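Local structure of beta-L-arabinobiosidase (Bacteroides thetaiotaomicron, 5MQR) at residues Val937-Glu941 against Gly995-Asp999; Tyr920-Ala925 against Trp942-Trp947. The protein probably hydrolyses beta-L-arabinofuranosyl linkages in complex plant pectin, and may also have exo-alpha-sialidase activity. All coordinates share one frame; numbering follows the deposited sequence.

Contact 1. Residues Val937-Glu941 against Gly995-Asp999; sequences VGKCE and GEYLD
The Tyr997 ring points its hydroxyl end into the bend formed by Val937-Glu941. At the ring edge, near its plane, lie Glu941 OE1 and Lys939 N, whereas Cys940 N and Gly938 N approach obliquely. Trp947, from the loop just after Glu941, stacks on the ring. The Glu941 carboxylate is turned 58° from the ring plane, and Tyr997 OH donates to Glu941 OE1 at 2.7 Å from above the carboxylate plane. Tyr997 OH in turn accepts Cys940 N at 3.0 Å (N-H...O angle 141°) and, weakly, Gly938 N at 3.1 Å. Lys939 N instead uses the other carboxylate oxygen: it lies 2.8 Å from Glu941 OE2, on the syn side. A bend in the Glu941 chain (chi2 82°) folds the carboxylate back against its own loop, where one oxygen can take the phenol and the other the Lys939 amide. Cys940 SG stands obliquely to the ring, 4.2 Å from Tyr997 CE1, a sulfur-aromatic contact. Cys940 SG also lies 3.5 Å from Glu996 OE1; Glu996 is held through OE2 by a salt bridge to Arg1012 and a hydrogen bond to Ser1013. Gly938 takes a positive phi, a conformation glycine adopts most easily, and its carbonyl is bonded by Lys1007. Replacing Tyr997 with a phenylalanine would probably leave Glu941 OE1 without its donor and the Cys940 amide without its acceptor, with the bend freer to shift. The contact lies in the MGH1-like glycoside hydrolase domain, and a bound buffer molecule, EPE, sits about 4 Å from the Cys940 side chain. One phenol oxygen, both donor and acceptor, therefore ties together a carboxylate, one amide and, more weakly, a second, which probably helps hold the loop's shape.

Contact 2. Residues Tyr920-Ala925 against Trp942-Trp947; sequences YGLTTA and WDGAIW
Thr924 OG1 is held between two backbone groups of the 942-947 loop. It donates to Ala945 O at 2.7 Å, meeting a lone pair in the carbonyl plane (C=O...donor angle 143°), and weakly accepts Gly944 N at 3.0 Å. The hydroxyl sits between the threonine's own backbone N and carbonyl carbon (chi1 37°), a rotation that directs it at the loop. The Thr924 amide adds a bond to Gly944 O at 3.1 Å, reaching it from well above the carbonyl plane (62° out). Main chain and side chain of one residue thus grip the same turn. At the backbone angles of Gly944 a CB would collide with the carbonyl oxygen of Asp943, so glycine is needed at this bend. The methyl of Thr924 touches both indoles obliquely: CG2 is 3.8 Å from Trp942 CE3 and equally near Trp947 CD1. Those rings lie face against face but offset, Trp942 CE2 sitting 3.4 Å above the plane of the Trp947 ring, while Trp947 CD2 lies toward the rim of the Trp942 ring. Further along, Ile946 extends its chain so that CD1 reaches Tyr920 C at 3.4 Å, while its CG1 lies against the carbonyl of Leu922. That carbonyl is also bridged by a water, which donates to Leu922 O at 2.7 Å and accepts Trp947 N at 3.2 Å. Asp943 turns away and pairs instead with Arg935. In the fold, 920-925 takes in the second strand of the small antiparallel hairpin 917-918/921-922 and the turn beyond it. The partner loop runs directly into helix 948-964, with Trp947 at its N-cap position. The start of that helix packs over the contact, Ala950 touching both Thr924 and Trp942, Ser951 touching Ile946, and Thr954 touching Leu922, thereby joining hairpin, loop and helix.

How the contacts relate
Both contacts belong to the MGH1-like glycoside hydrolase domain, their centres about 9 Å apart, and their segments alternate along the chain. Segments 937-941 and 942-947 follow one another in the loop ahead of helix 948-964: contact 1 ties residues 937-941 to 995-999, and contact 2 the following residues 942-947 to 920-925. Contact 2 is buried and larger, built on a threonine hydroxyl, main-chain bonds, aliphatic groups and indoles. Contact 1 is only partly buried, smaller, and relies on a phenol, a carboxylate and amides. They are joined by probable hydrogen bonds, Leu998 N to Ile946 O at 2.9 Å and Trp947 NE1 to Glu941 O at 3.0 Å.

Contact 1. Residues Val937-Glu941 against Gly995-Asp999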
loop_
_atom_site.group_PDB
_atom_site.type_symbol
_atom_site.label_atom_id
_atom_site.label_comp_id
_atom_site.label_asym_id
_atom_site.label_seq_id
_atom_site.Cartn_x
_atom_site.Cartn_y
_atom_site.Cartn_z
ATOM N N VAL A 937 -23.992 -22.311 -39.950
ATOM C CA VAL A 937 -23.121 -21.300 -39.327
ATOM C C VAL A 937 -23.363 -19.935 -39.958
ATOM O O VAL A 937 -23.920 -19.827 -41.054
ATOM C CB VAL A 937 -21.606 -21.676 -39.407
ATOM C CG1 VAL A 937 -21.352 -23.020 -38.715
ATOM C CG2 VAL A 937 -21.083 -21.699 -40.852
ATOM N N GLY A 938 -22.965 -18.894 -39.230
ATOM C CA GLY A 938 -23.003 -17.526 -39.720
ATOM C C GLY A 938 -24.295 -16.771 -39.508
ATOM O O GLY A 938 -24.339 -15.588 -39.810
ATOM N N LYS A 939 -25.326 -17.432 -38.970
ATOM C CA LYS A 939 -26.676 -16.836 -38.804
ATOM C C LYS A 939 -27.214 -16.826 -37.358
ATOM O O LYS A 939 -28.407 -16.796 -37.144
ATOM C CB LYS A 939 -27.654 -17.546 -39.745
ATOM C CG LYS A 939 -27.226 -17.377 -41.190
ATOM C CD LYS A 939 -28.185 -18.025 -42.170
ATOM C CE LYS A 939 -27.799 -17.622 -43.597
ATOM N NZ LYS A 939 -28.277 -18.648 -44.556
ATOM N N CYS A 940 -26.305 -16.832 -36.387
ATOM C CA CYS A 940 -26.613 -16.786 -34.943
ATOM C C CYS A 940 -27.379 -17.994 -34.413
ATOM O O CYS A 940 -28.572 -17.898 -34.129
ATOM C CB CYS A 940 -27.322 -15.469 -34.580
ATOM S SG CYS A 940 -26.364 -14.006 -35.028
ATOM N N GLU A 941 -26.668 -19.108 -34.247
ATOM C CA GLU A 941 -27.253 -20.365 -33.790
ATOM C C GLU A 941 -26.793 -20.674 -32.364
ATOM O O GLU A 941 -25.611 -20.531 -32.058
ATOM C CB GLU A 941 -26.859 -21.523 -34.709
ATOM C CG GLU A 941 -27.004 -21.253 -36.202
ATOM C CD GLU A 941 -25.826 -20.481 -36.820
ATOM O OE1 GLU A 941 -24.712 -20.443 -36.214
ATOM O OE2 GLU A 941 -26.025 -19.900 -37.919
ATOM N N GLY A 995 -17.488 -9.665 -29.920
ATOM C CA GLY A 995 -18.474 -9.886 -30.968
ATOM C C GLY A 995 -19.663 -10.677 -30.461
ATOM O O GLY A 995 -19.918 -10.748 -29.255
ATOM N N GLU A 996 -20.375 -11.288 -31.398
ATOM C CA GLU A 996 -21.638 -11.928 -31.094
ATOM C C GLU A 996 -21.477 -13.341 -30.556
ATOM O O GLU A 996 -22.002 -13.665 -29.494
ATOM C CB GLU A 996 -22.545 -11.887 -32.318
ATOM C CG GLU A 996 -22.881 -10.468 -32.754
ATOM C CD GLU A 996 -23.763 -10.447 -33.983
ATOM O OE1 GLU A 996 -24.906 -11.000 -33.946
ATOM O OE2 GLU A 996 -23.281 -9.886 -34.990
ATOM N N TYR A 997 -20.776 -14.177 -31.307
ATOM C CA TYR A 997 -20.524 -15.560 -30.925
ATOM C C TYR A 997 -19.368 -16.122 -31.716
ATOM O O TYR A 997 -19.024 -15.591 -32.773
ATOM C CB TYR A 997 -21.791 -16.419 -31.101
ATOM C CG TYR A 997 -22.216 -16.815 -32.516
ATOM C CD1 TYR A 997 -22.376 -15.874 -33.538
ATOM C CD2 TYR A 997 -22.531 -18.136 -32.806
ATOM C CE1 TYR A 997 -22.797 -16.258 -34.810
ATOM C CE2 TYR A 997 -22.954 -18.534 -34.069
ATOM C CZ TYR A 997 -23.085 -17.598 -35.072
ATOM O OH TYR A 997 -23.527 -18.018 -36.320
ATOM N N LEU A 998 -18.772 -17.197 -31.205
ATOM C CA LEU A 998 -17.556 -17.747 -31.812
ATOM C C LEU A 998 -17.497 -19.271 -31.794
ATOM O O LEU A 998 -18.177 -19.941 -31.008
ATOM C CB LEU A 998 -16.317 -17.184 -31.092
ATOM C CG LEU A 998 -16.232 -17.568 -29.612
ATOM C CD1 LEU A 998 -14.872 -18.147 -29.278
ATOM C CD2 LEU A 998 -16.567 -16.428 -28.658
ATOM N N ASP A 999 -16.639 -19.789 -32.653
ATOM C CA ASP A 999 -16.401 -21.211 -32.784
ATOM C C ASP A 999 -15.661 -21.739 -31.547
ATOM O O ASP A 999 -14.638 -21.189 -31.149
ATOM C CB ASP A 999 -15.600 -21.471 -34.059
ATOM C CG ASP A 999 -15.466 -22.937 -34.368
ATOM O OD1 ASP A 999 -14.818 -23.669 -33.584
ATOM O OD2 ASP A 999 -16.029 -23.373 -35.379
#

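Contact 2. Residues Tyr920-Ala925 against Trp942-Trp947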
loop_
_atom_site.group_PDB
_atom_site.type_symbol
_atom_site.label_atom_id
_atom_site.label_comp_id
_atom_site.label_asym_id
_atom_site.label_seq_id
_atom_site.Cartn_x
_atom_site.Cartn_y
_atom_site.Cartn_z
ATOM N N TYR A 920 -11.987 -22.834 -26.609
ATOM C CA TYR A 920 -12.156 -21.377 -26.373
ATOM C C TYR A 920 -13.132 -20.960 -25.255
ATOM O O TYR A 920 -13.441 -19.776 -25.118
ATOM C CB TYR A 920 -12.393 -20.642 -27.707
ATOM C CG TYR A 920 -11.100 -20.581 -28.482
ATOM C CD1 TYR A 920 -10.672 -21.651 -29.254
ATOM C CD2 TYR A 920 -10.274 -19.491 -28.375
ATOM C CE1 TYR A 920 -9.464 -21.621 -29.919
ATOM C CE2 TYR A 920 -9.063 -19.443 -29.029
ATOM C CZ TYR A 920 -8.652 -20.502 -29.799
ATOM O OH TYR A 920 -7.443 -20.420 -30.456
ATOM N N GLY A 921 -13.536 -21.910 -24.411
ATOM C CA GLY A 921 -14.408 -21.661 -23.253
ATOM C C GLY A 921 -15.609 -22.599 -23.182
ATOM O O GLY A 921 -15.485 -23.801 -23.401
ATOM N N LEU A 922 -16.783 -22.033 -22.921
ATOM C CA LEU A 922 -17.981 -22.790 -22.560
ATOM C C LEU A 922 -18.968 -22.783 -23.709
ATOM O O LEU A 922 -19.314 -21.713 -24.233
ATOM C CB LEU A 922 -18.655 -22.187 -21.322
ATOM C CG LEU A 922 -17.785 -22.190 -20.066
ATOM C CD1 LEU A 922 -18.316 -21.197 -19.060
ATOM C CD2 LEU A 922 -17.685 -23.561 -19.433
ATOM N N THR A 923 -19.401 -23.975 -24.106
ATOM C CA THR A 923 -20.351 -24.135 -25.196
ATOM C C THR A 923 -21.758 -23.826 -24.663
ATOM O O THR A 923 -21.974 -23.755 -23.432
ATOM C CB THR A 923 -20.306 -25.558 -25.743
ATOM O OG1 THR A 923 -20.433 -26.479 -24.654
ATOM C CG2 THR A 923 -19.006 -25.826 -26.486
ATOM N N THR A 924 -22.682 -23.577 -25.590
ATOM C CA THR A 924 -24.098 -23.370 -25.254
ATOM C C THR A 924 -24.888 -24.672 -25.160
ATOM O O THR A 924 -26.028 -24.650 -24.722
ATOM C CB THR A 924 -24.807 -22.454 -26.258
ATOM O OG1 THR A 924 -24.316 -22.706 -27.585
ATOM C CG2 THR A 924 -24.583 -21.002 -25.888
ATOM N N ALA A 925 -24.281 -25.785 -25.563
ATOM C CA ALA A 925 -24.913 -27.093 -25.522
ATOM C C ALA A 925 -23.833 -28.134 -25.360
ATOM O O ALA A 925 -22.683 -27.938 -25.783
ATOM C CB ALA A 925 -25.699 -27.351 -26.804
ATOM N N TRP A 942 -27.721 -21.153 -31.530
ATOM C CA TRP A 942 -27.475 -21.405 -30.101
ATOM C C TRP A 942 -27.400 -22.899 -29.759
ATOM O O TRP A 942 -27.565 -23.296 -28.596
ATOM C CB TRP A 942 -28.553 -20.717 -29.263
ATOM C CG TRP A 942 -28.380 -19.246 -29.169
ATOM C CD1 TRP A 942 -28.590 -18.328 -30.149
ATOM C CD2 TRP A 942 -27.968 -18.505 -28.005
ATOM N NE1 TRP A 942 -28.317 -17.061 -29.675
ATOM C CE2 TRP A 942 -27.935 -17.143 -28.368
ATOM C CE3 TRP A 942 -27.635 -18.863 -26.698
ATOM C CZ2 TRP A 942 -27.603 -16.142 -27.468
ATOM C CZ3 TRP A 942 -27.274 -17.871 -25.818
ATOM C CH2 TRP A 942 -27.271 -16.526 -26.201
ATOM N N ASP A 943 -27.065 -23.705 -30.764
ATOM C CA ASP A 943 -26.949 -25.155 -30.595
ATOM C C ASP A 943 -25.519 -25.625 -30.331
ATOM O O ASP A 943 -25.159 -26.760 -30.684
ATOM C CB ASP A 943 -27.587 -25.907 -31.789
ATOM C CG ASP A 943 -26.925 -25.608 -33.118
ATOM O OD1 ASP A 943 -26.203 -24.576 -33.254
ATOM O OD2 ASP A 943 -27.150 -26.443 -34.043
ATOM N N GLY A 944 -24.704 -24.788 -29.687
ATOM C CA GLY A 944 -23.384 -25.240 -29.262
ATOM C C GLY A 944 -22.259 -24.231 -29.241
ATOM O O GLY A 944 -21.402 -24.301 -28.373
ATOM N N ALA A 945 -22.252 -23.298 -30.189
ATOM C CA ALA A 945 -21.198 -22.288 -30.281
ATOM C C ALA A 945 -21.083 -21.488 -28.987
ATOM O O ALA A 945 -22.011 -21.492 -28.174
ATOM C CB ALA A 945 -21.479 -21.352 -31.460
ATOM N N ILE A 946 -19.966 -20.784 -28.807
ATOM C CA ILE A 946 -19.746 -19.982 -27.592
ATOM C C ILE A 946 -20.415 -18.640 -27.796
ATOM O O ILE A 946 -20.153 -17.951 -28.781
ATOM C CB ILE A 946 -18.253 -19.798 -27.274
ATOM C CG1 ILE A 946 -17.590 -21.159 -27.095
ATOM C CG2 ILE A 946 -18.031 -18.931 -26.033
ATOM C CD1 ILE A 946 -16.118 -21.095 -26.782
ATOM N N TRP A 947 -21.298 -18.293 -26.863
ATOM C CA TRP A 947 -21.990 -16.993 -26.814
ATOM C C TRP A 947 -21.598 -16.306 -25.491
ATOM O O TRP A 947 -21.901 -16.820 -24.412
ATOM C CB TRP A 947 -23.509 -17.185 -26.851
ATOM C CG TRP A 947 -24.060 -17.432 -28.207
ATOM C CD1 TRP A 947 -24.139 -18.642 -28.860
ATOM C CD2 TRP A 947 -24.615 -16.464 -29.093
ATOM N NE1 TRP A 947 -24.686 -18.475 -30.096
ATOM C CE2 TRP A 947 -24.998 -17.149 -30.270
ATOM C CE3 TRP A 947 -24.814 -15.081 -29.019
ATOM C CZ2 TRP A 947 -25.585 -16.491 -31.364
ATOM C CZ3 TRP A 947 -25.395 -14.427 -30.094
ATOM C CH2 TRP A 947 -25.768 -15.130 -31.261
HETATM O O HOH W 1 -21.101 -19.699 -24.028
#